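Side-chain contacts in adenylosuccinate lyase (Francisella tularensis subsp. tularensis SCHU S4, PDB 4EEI), which probably cleaves adenylosuccinate to AMP and fumarate, and the related succinylated imidazole carboxamide ribotide to its carboxamide and fumarate, in purine biosynthesis: residues 16-19 against 20-23; 93-96 against 97-100; 407-411 against 412-416. One frame throughout, in Å; residues are numbered along the deposited sequence.

Contact 1 of 3, residues 16-19 against 20-23; sequences DENK and YAKM
Lys19 and Tyr20 carry most of this contact inside the first turns of helix 16-33, with the Asn18–Lys22 pair beside them. The Lys19 chain leaves the helix with CG anti to its own N (chi1 -179°) and then bends at each later torsion, which lays its middle methylenes over neighbouring side chains before the ammonium turns off. Its CD meets two groups at once: Met23 CE at 3.7 Å, where the two chains run side by side in the same direction, and Tyr20 CE1 at 3.8 Å, at a slant to the ring. The CD2/CE2 half of the ring passes obliquely by the preceding turn, with Tyr20 CD2 3.1 Å from Asp16 O and CE2 4.0 Å from Asp16 CB. Beyond the ring, a water in the ring plane lies 3.1 Å from Tyr20 OH and 2.9 Å from Asp16 OD2, bridging the two. On another side of the helix, Lys22 folds back and its NZ gives a hydrogen bond to Asn18 OD1 of 2.8 Å, arriving at a C=O...N angle of 135° and tilted 17° from the amide plane. Asn18 ND2 donates to Ile13 O, and these two bonds together fix which way the amide is turned. Tyr20 packs on Pro55 and Val58 of helix 55-65, while Met23 reaches Ala101 of helix 94-131. Lys19 comes about 4 Å from the AMP-binding Arg310, between nearest side-chain atoms. The pattern is that of a regular alpha-helix, with i,i+4 main-chain bonds from Tyr20 N to Asp16 O through Met23 N to Lys19 O and i,i+4 side-chain pairs, at the margin of the nucleotide site.

Contact 2 of 3, residues 93-96 against 97-100; sequences TSSD and IIDS. With AMP (adenosine monophosphate), chain O; EDO (1,2-ethanediol), chain P.
Ser94 and Ile98 sit one turn apart at the N-terminal start of helix 94-131, where the helix faces the nucleotide pocket of this fumarase/aspartase-type lyase. Followed outward, Ile98 first sets CB 3.9 Å from Ser94 O. CG1 lies anti to the carbonyl carbon (chi1 -62°), which carries it back over the preceding turn to 3.4 Å from Ser94 O. The methyl CD1 ends at the ligand, 3.9 Å from C2 of the adenine, and 4.4 Å from Ser94 CB. That CB also approaches AMP C2, at 3.6 Å, so the serine methylene and the isoleucine tip line the same corner of the base, while Ser94 OG is hydrogen-bonded to a bound succinate. Ser95 OG, hydrogen-bonded to Arg301 of the AMP site, also shares a water with Asp99 OD1. Asp99 OD2 is held by a salt bridge to Arg216 and a bond from Ile214 N, which fix the turn of the carboxylate. Thr93 is the N-cap residue, yet its side chain makes no capping bond; the reciprocal half of a capping box is present, Thr93 N donating to Asp96 OD2 from 45° above the carboxylate plane. Asp96 receives Gly182 N and Ser181 N as well, one on each oxygen; its buried charge is therefore met by three main-chain N-H groups, which would probably stabilise the ionised form. One turn on, Ser100 OG takes a hydrogen bond from Gln179 N and, turned back beside its own N, gives one of 2.8 Å to Asp96 O, nearly along the C=O axis (C=O...O angle 160°).

Contact 3 of 3, residues 407-411 against 412-416; sequences PEMDF and EGIKK
Asp410 caps the helix through Gly413: OD1 accepts from Gly413 N at 2.8 Å, with the donor 35° above the carboxylate plane. A chi1 of 53°, between the backbone N and the carbonyl carbon, brings the carboxylate round to this first turn of helix 411-418. Asp410 O accepts from Ile414 N, also at 2.8 Å, so side chain and main chain of one residue hold two successive N-H groups. A weaker polar contact lies alongside: Gly413 CA points its hydrogen almost straight (175°) at Glu408 O, 3.5 Å off, an approach that the lack of a side chain at Gly413 permits. Two apolar contacts complete the turn. The Met409 and Ile414 side chains cross at about a right angle, Met409 CE 4.1 Å from Ile414 CG1; the Lys415 chain slants across Phe411, Lys415 CD lying 3.6 Å from Phe411 CE2. That ring also takes a cation-pi contact from Arg346. In the fold, Met409 packs on Leu352, Phe355 and Tyr356 of helix 352-363, whereas Phe411, Ile414 and Lys415 rest on Ile135 of strand 135-140.

From the N terminus the contacts come in series, none nested in or crossing another, and each is local to one continuous stretch, so none closes a long loop. Contact 1 lies in the first turns of helix 16-33 and contact 2 opens helix 94-131. Their centres are about 13 Å apart, and they touch through Met23 O on Ile97 CG2 and Met23 CE on Ile98 CG1, among other pairs of the two helices, beside the AMP pocket. Contact 3 starts helix 411-418, its centre about 64 Å from that of contact 1 on the opposite side of the chain's centre, and ties the C-terminal helices to strand 135-140.

Contact 1 of 3, residues 16-19 against 20-23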
loop_
_atom_site.group_PDB
_atom_site.type_symbol
_atom_site.label_atom_id
_atom_site.label_comp_id
_atom_site.label_asym_id
_atom_site.label_seq_id
_atom_site.Cartn_x
_atom_site.Cartn_y
_atom_site.Cartn_z
ATOM N N ASP B 16 12.649 -26.294 -1.756
ATOM C CA ASP B 16 13.862 -26.467 -0.956
ATOM C C ASP B 16 15.004 -27.109 -1.743
ATOM O O ASP B 16 16.162 -26.740 -1.571
ATOM C CB ASP B 16 13.581 -27.298 0.305
ATOM C CG ASP B 16 12.918 -26.493 1.411
ATOM O OD1 ASP B 16 12.799 -25.255 1.290
ATOM O OD2 ASP B 16 12.532 -27.114 2.423
ATOM N N GLU B 17 14.688 -28.072 -2.604
ATOM C CA GLU B 17 15.763 -28.771 -3.318
ATOM C C GLU B 17 16.595 -27.842 -4.210
ATOM O O GLU B 17 17.827 -27.914 -4.220
ATOM C CB GLU B 17 15.240 -29.940 -4.150
ATOM C CG GLU B 17 16.367 -30.654 -4.897
ATOM C CD GLU B 17 15.882 -31.771 -5.797
ATOM O OE1 GLU B 17 16.053 -32.951 -5.416
ATOM O OE2 GLU B 17 15.348 -31.472 -6.888
ATOM N N ASN B 18 15.930 -26.979 -4.969
ATOM C CA ASN B 18 16.661 -26.048 -5.819
ATOM C C ASN B 18 17.289 -24.917 -5.016
ATOM O O ASN B 18 18.355 -24.401 -5.383
ATOM C CB ASN B 18 15.786 -25.481 -6.937
ATOM C CG ASN B 18 16.584 -24.649 -7.917
ATOM O OD1 ASN B 18 17.480 -25.166 -8.590
ATOM N ND2 ASN B 18 16.284 -23.353 -7.990
ATOM N N LYS B 19 16.636 -24.525 -3.925
ATOM C CA LYS B 19 17.216 -23.505 -3.046
ATOM C C LYS B 19 18.602 -23.951 -2.584
ATOM O O LYS B 19 19.564 -23.183 -2.657
ATOM C CB LYS B 19 16.320 -23.225 -1.831
ATOM C CG LYS B 19 16.883 -22.153 -0.900
ATOM C CD LYS B 19 16.835 -22.557 0.573
ATOM C CE LYS B 19 15.436 -22.453 1.146
ATOM N NZ LYS B 19 14.824 -21.113 0.887
ATOM N N TYR B 20 18.707 -25.195 -2.126
ATOM C CA TYR B 20 19.996 -25.724 -1.672
ATOM C C TYR B 20 20.947 -26.017 -2.829
ATOM O O TYR B 20 22.157 -25.877 -2.685
ATOM C CB TYR B 20 19.797 -26.990 -0.826
ATOM C CG TYR B 20 18.983 -26.753 0.428
ATOM C CD1 TYR B 20 19.228 -25.655 1.246
ATOM C CD2 TYR B 20 17.963 -27.619 0.781
ATOM C CE1 TYR B 20 18.472 -25.436 2.388
ATOM C CE2 TYR B 20 17.209 -27.410 1.910
ATOM C CZ TYR B 20 17.461 -26.321 2.710
ATOM O OH TYR B 20 16.695 -26.130 3.839
ATOM N N ALA B 21 20.411 -26.433 -3.975
ATOM C CA ALA B 21 21.274 -26.685 -5.132
ATOM C C ALA B 21 21.962 -25.387 -5.580
ATOM O O ALA B 21 23.133 -25.388 -5.973
ATOM C CB ALA B 21 20.498 -27.319 -6.270
ATOM N N LYS B 22 21.240 -24.274 -5.515
ATOM C CA LYS B 22 21.844 -22.993 -5.879
ATOM C C LYS B 22 22.845 -22.541 -4.824
ATOM O O LYS B 22 23.900 -21.993 -5.161
ATOM C CB LYS B 22 20.762 -21.935 -6.136
ATOM C CG LYS B 22 19.889 -22.236 -7.376
ATOM C CD LYS B 22 20.706 -22.190 -8.666
ATOM C CE LYS B 22 20.989 -23.573 -9.238
ATOM N NZ LYS B 22 19.805 -24.212 -9.891
ATOM N N MET B 23 22.536 -22.788 -3.552
ATOM C CA MET B 23 23.496 -22.501 -2.484
ATOM C C MET B 23 24.789 -23.284 -2.695
ATOM O O MET B 23 25.894 -22.759 -2.501
ATOM C CB MET B 23 22.896 -22.823 -1.115
ATOM C CG MET B 23 21.896 -21.776 -0.625
ATOM S SD MET B 23 21.214 -22.231 0.985
ATOM C CE MET B 23 20.032 -20.889 1.235
HETATM O O HOH W 1 14.649 -28.451 3.935
#

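Contact 2 of 3, residues 93-96 against 97-100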
loop_
_atom_site.group_PDB
_atom_site.type_symbol
_atom_site.label_atom_id
_atom_site.label_comp_id
_atom_site.label_asym_id
_atom_site.label_seq_id
_atom_site.Cartn_x
_atom_site.Cartn_y
_atom_site.Cartn_z
ATOM N N THR B 93 30.405 -15.084 4.703
ATOM C CA THR B 93 29.348 -15.032 5.705
ATOM C C THR B 93 28.152 -15.801 5.124
ATOM O O THR B 93 28.076 -15.975 3.899
ATOM C CB THR B 93 28.985 -13.560 6.042
ATOM O OG1 THR B 93 28.157 -13.514 7.208
ATOM C CG2 THR B 93 28.263 -12.905 4.877
ATOM N N SER B 94 27.241 -16.298 5.967
ATOM C CA SER B 94 26.087 -17.048 5.451
ATOM C C SER B 94 25.366 -16.315 4.319
ATOM O O SER B 94 24.995 -16.922 3.319
ATOM C CB SER B 94 25.087 -17.396 6.564
ATOM O OG SER B 94 25.682 -18.199 7.561
ATOM N N SER B 95 25.185 -15.006 4.455
ATOM C CA SER B 95 24.409 -14.292 3.448
ATOM C C SER B 95 25.154 -14.026 2.134
ATOM O O SER B 95 24.529 -13.663 1.143
ATOM C CB SER B 95 23.799 -13.008 4.022
ATOM O OG SER B 95 22.662 -13.313 4.802
ATOM N N ASP B 96 26.475 -14.194 2.115
ATOM C CA ASP B 96 27.183 -14.188 0.836
ATOM C C ASP B 96 26.618 -15.336 0.015
ATOM O O ASP B 96 26.417 -15.226 -1.193
ATOM C CB ASP B 96 28.688 -14.432 1.023
ATOM C CG ASP B 96 29.439 -13.217 1.551
ATOM O OD1 ASP B 96 29.024 -12.071 1.284
ATOM O OD2 ASP B 96 30.474 -13.423 2.226
ATOM N N ILE B 97 26.355 -16.451 0.686
ATOM C CA ILE B 97 25.837 -17.629 -0.000
ATOM C C ILE B 97 24.346 -17.481 -0.293
ATOM O O ILE B 97 23.897 -17.702 -1.422
ATOM C CB ILE B 97 26.080 -18.912 0.815
ATOM C CG1 ILE B 97 27.560 -19.057 1.184
ATOM C CG2 ILE B 97 25.581 -20.138 0.049
ATOM C CD1 ILE B 97 28.518 -19.058 -0.013
ATOM N N ILE B 98 23.575 -17.107 0.721
ATOM C CA ILE B 98 22.118 -17.012 0.572
ATOM C C ILE B 98 21.721 -16.022 -0.513
ATOM O O ILE B 98 20.910 -16.338 -1.383
ATOM C CB ILE B 98 21.443 -16.555 1.877
ATOM C CG1 ILE B 98 21.679 -17.564 2.992
ATOM C CG2 ILE B 98 19.948 -16.340 1.664
ATOM C CD1 ILE B 98 21.322 -17.034 4.378
ATOM N N ASP B 99 22.279 -14.818 -0.448
ATOM C CA ASP B 99 21.869 -13.756 -1.353
ATOM C C ASP B 99 22.361 -13.996 -2.773
ATOM O O ASP B 99 21.667 -13.673 -3.730
ATOM C CB ASP B 99 22.329 -12.383 -0.835
ATOM C CG ASP B 99 21.502 -11.888 0.352
ATOM O OD1 ASP B 99 20.514 -12.560 0.742
ATOM O OD2 ASP B 99 21.838 -10.807 0.887
ATOM N N SER B 100 23.557 -14.556 -2.915
ATOM C CA SER B 100 24.062 -14.868 -4.243
ATOM C C SER B 100 23.241 -15.989 -4.875
ATOM O O SER B 100 22.931 -15.955 -6.066
ATOM C CB SER B 100 25.550 -15.219 -4.187
ATOM O OG SER B 100 26.310 -14.087 -3.791
HETATM P P AMP O . 13.801 -16.894 9.198
HETATM O O1P AMP O . 12.712 -17.901 9.465
HETATM O O2P AMP O . 13.677 -15.618 9.989
HETATM O O3P AMP O . 14.114 -16.691 7.737
HETATM O "O5'" AMP O . 15.128 -17.590 9.783
HETATM C "C5'" AMP O . 16.418 -17.042 9.512
HETATM C "C4'" AMP O . 17.482 -18.107 9.742
HETATM O "O4'" AMP O . 18.781 -17.571 9.476
HETATM C "C3'" AMP O . 17.482 -18.585 11.185
HETATM O "O3'" AMP O . 17.523 -20.012 11.200
HETATM C "C2'" AMP O . 18.760 -18.038 11.783
HETATM O "O2'" AMP O . 19.339 -18.969 12.698
HETATM C "C1'" AMP O . 19.656 -17.832 10.575
HETATM N N9 AMP O . 20.591 -16.703 10.794
HETATM C C8 AMP O . 20.856 -16.114 11.972
HETATM N N7 AMP O . 21.761 -15.116 11.825
HETATM C C5 AMP O . 22.091 -15.060 10.523
HETATM C C6 AMP O . 22.991 -14.236 9.685
HETATM N N6 AMP O . 23.739 -13.248 10.229
HETATM N N1 AMP O . 23.038 -14.508 8.363
HETATM C C2 AMP O . 22.299 -15.488 7.813
HETATM N N3 AMP O . 21.461 -16.272 8.512
HETATM C C4 AMP O . 21.317 -16.110 9.848
HETATM C C1 EDO P . 18.781 -10.306 -5.300
HETATM O O1 EDO P . 19.024 -8.901 -5.095
HETATM C C2 EDO P . 19.426 -11.129 -4.185
HETATM O O2 EDO P . 20.837 -10.887 -4.182
HETATM O O HOH W 2 20.453 -13.111 3.432
#

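Contact 3 of 3, residues 407-411 against 412-416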
loop_
_atom_site.group_PDB
_atom_site.type_symbol
_atom_site.label_atom_id
_atom_site.label_comp_id
_atom_site.label_asym_id
_atom_site.label_seq_id
_atom_site.Cartn_x
_atom_site.Cartn_y
_atom_site.Cartn_z
ATOM N N PRO B 407 -17.827 15.652 -47.745
ATOM C CA PRO B 407 -17.784 14.207 -47.994
ATOM C C PRO B 407 -18.994 13.509 -47.384
ATOM O O PRO B 407 -19.497 13.937 -46.344
ATOM C CB PRO B 407 -16.505 13.772 -47.281
ATOM C CG PRO B 407 -16.376 14.738 -46.144
ATOM C CD PRO B 407 -16.900 16.061 -46.673
ATOM N N GLU B 408 -19.461 12.459 -48.049
ATOM C CA GLU B 408 -20.620 11.709 -47.590
ATOM C C GLU B 408 -20.283 10.948 -46.316
ATOM O O GLU B 408 -19.311 10.198 -46.271
ATOM C CB GLU B 408 -21.090 10.737 -48.673
ATOM C CG GLU B 408 -22.331 9.946 -48.300
ATOM C CD GLU B 408 -23.555 10.825 -48.146
ATOM O OE1 GLU B 408 -24.461 10.457 -47.370
ATOM O OE2 GLU B 408 -23.611 11.885 -48.803
ATOM N N MET B 409 -21.089 11.150 -45.282
ATOM C CA MET B 409 -20.849 10.498 -44.004
ATOM C C MET B 409 -21.726 9.267 -43.806
ATOM O O MET B 409 -22.374 9.115 -42.774
ATOM C CB MET B 409 -21.035 11.483 -42.849
ATOM C CG MET B 409 -19.857 12.425 -42.650
ATOM S SD MET B 409 -18.260 11.608 -42.837
ATOM C CE MET B 409 -17.802 11.385 -41.121
ATOM N N ASP B 410 -21.738 8.388 -44.802
ATOM C CA ASP B 410 -22.393 7.098 -44.657
ATOM C C ASP B 410 -21.439 6.191 -43.894
ATOM O O ASP B 410 -20.399 6.644 -43.422
ATOM C CB ASP B 410 -22.740 6.500 -46.020
ATOM C CG ASP B 410 -21.547 6.430 -46.948
ATOM O OD1 ASP B 410 -20.457 6.894 -46.557
ATOM O OD2 ASP B 410 -21.701 5.910 -48.073
ATOM N N PHE B 411 -21.782 4.915 -43.770
ATOM C CA PHE B 411 -20.933 3.994 -43.026
ATOM C C PHE B 411 -19.503 3.987 -43.555
ATOM O O PHE B 411 -18.550 4.122 -42.788
ATOM C CB PHE B 411 -21.508 2.578 -43.037
ATOM C CG PHE B 411 -20.824 1.645 -42.079
ATOM C CD1 PHE B 411 -20.930 1.837 -40.714
ATOM C CD2 PHE B 411 -20.068 0.585 -42.545
ATOM C CE1 PHE B 411 -20.301 0.985 -39.829
ATOM C CE2 PHE B 411 -19.434 -0.272 -41.666
ATOM C CZ PHE B 411 -19.551 -0.072 -40.306
ATOM N N GLU B 412 -19.363 3.852 -44.870
ATOM C CA GLU B 412 -18.051 3.798 -45.505
ATOM C C GLU B 412 -17.266 5.089 -45.296
ATOM O O GLU B 412 -16.065 5.056 -45.041
ATOM C CB GLU B 412 -18.194 3.517 -47.002
ATOM C CG GLU B 412 -18.533 2.075 -47.338
ATOM C CD GLU B 412 -18.075 1.678 -48.728
ATOM O OE1 GLU B 412 -17.858 2.580 -49.566
ATOM O OE2 GLU B 412 -17.928 0.463 -48.983
ATOM N N GLY B 413 -17.948 6.223 -45.403
ATOM C CA GLY B 413 -17.312 7.511 -45.170
ATOM C C GLY B 413 -16.909 7.684 -43.714
ATOM O O GLY B 413 -15.830 8.208 -43.397
ATOM N N ILE B 414 -17.783 7.249 -42.812
ATOM C CA ILE B 414 -17.487 7.304 -41.377
ATOM C C ILE B 414 -16.227 6.491 -41.070
ATOM O O ILE B 414 -15.358 6.927 -40.312
ATOM C CB ILE B 414 -18.687 6.784 -40.555
ATOM C CG1 ILE B 414 -19.810 7.824 -40.541
ATOM C CG2 ILE B 414 -18.273 6.422 -39.130
ATOM C CD1 ILE B 414 -21.115 7.303 -39.967
ATOM N N LYS B 415 -16.130 5.308 -41.668
ATOM C CA LYS B 415 -14.942 4.475 -41.505
ATOM C C LYS B 415 -13.702 5.179 -42.043
ATOM O O LYS B 415 -12.646 5.158 -41.415
ATOM C CB LYS B 415 -15.134 3.123 -42.201
ATOM C CG LYS B 415 -15.433 1.986 -41.241
ATOM C CD LYS B 415 -16.027 0.772 -41.947
ATOM C CE LYS B 415 -15.097 0.204 -42.998
ATOM N NZ LYS B 415 -15.644 -1.057 -43.602
ATOM N N LYS B 416 -13.845 5.809 -43.203
ATOM C CA LYS B 416 -12.751 6.546 -43.827
ATOM C C LYS B 416 -12.254 7.664 -42.945
ATOM O O LYS B 416 -11.064 7.984 -42.935
ATOM C CB LYS B 416 -13.227 7.176 -45.130
ATOM C CG LYS B 416 -12.585 6.607 -46.367
ATOM C CD LYS B 416 -13.098 5.214 -46.633
ATOM C CE LYS B 416 -12.616 4.698 -47.980
ATOM N NZ LYS B 416 -13.738 4.113 -48.764
#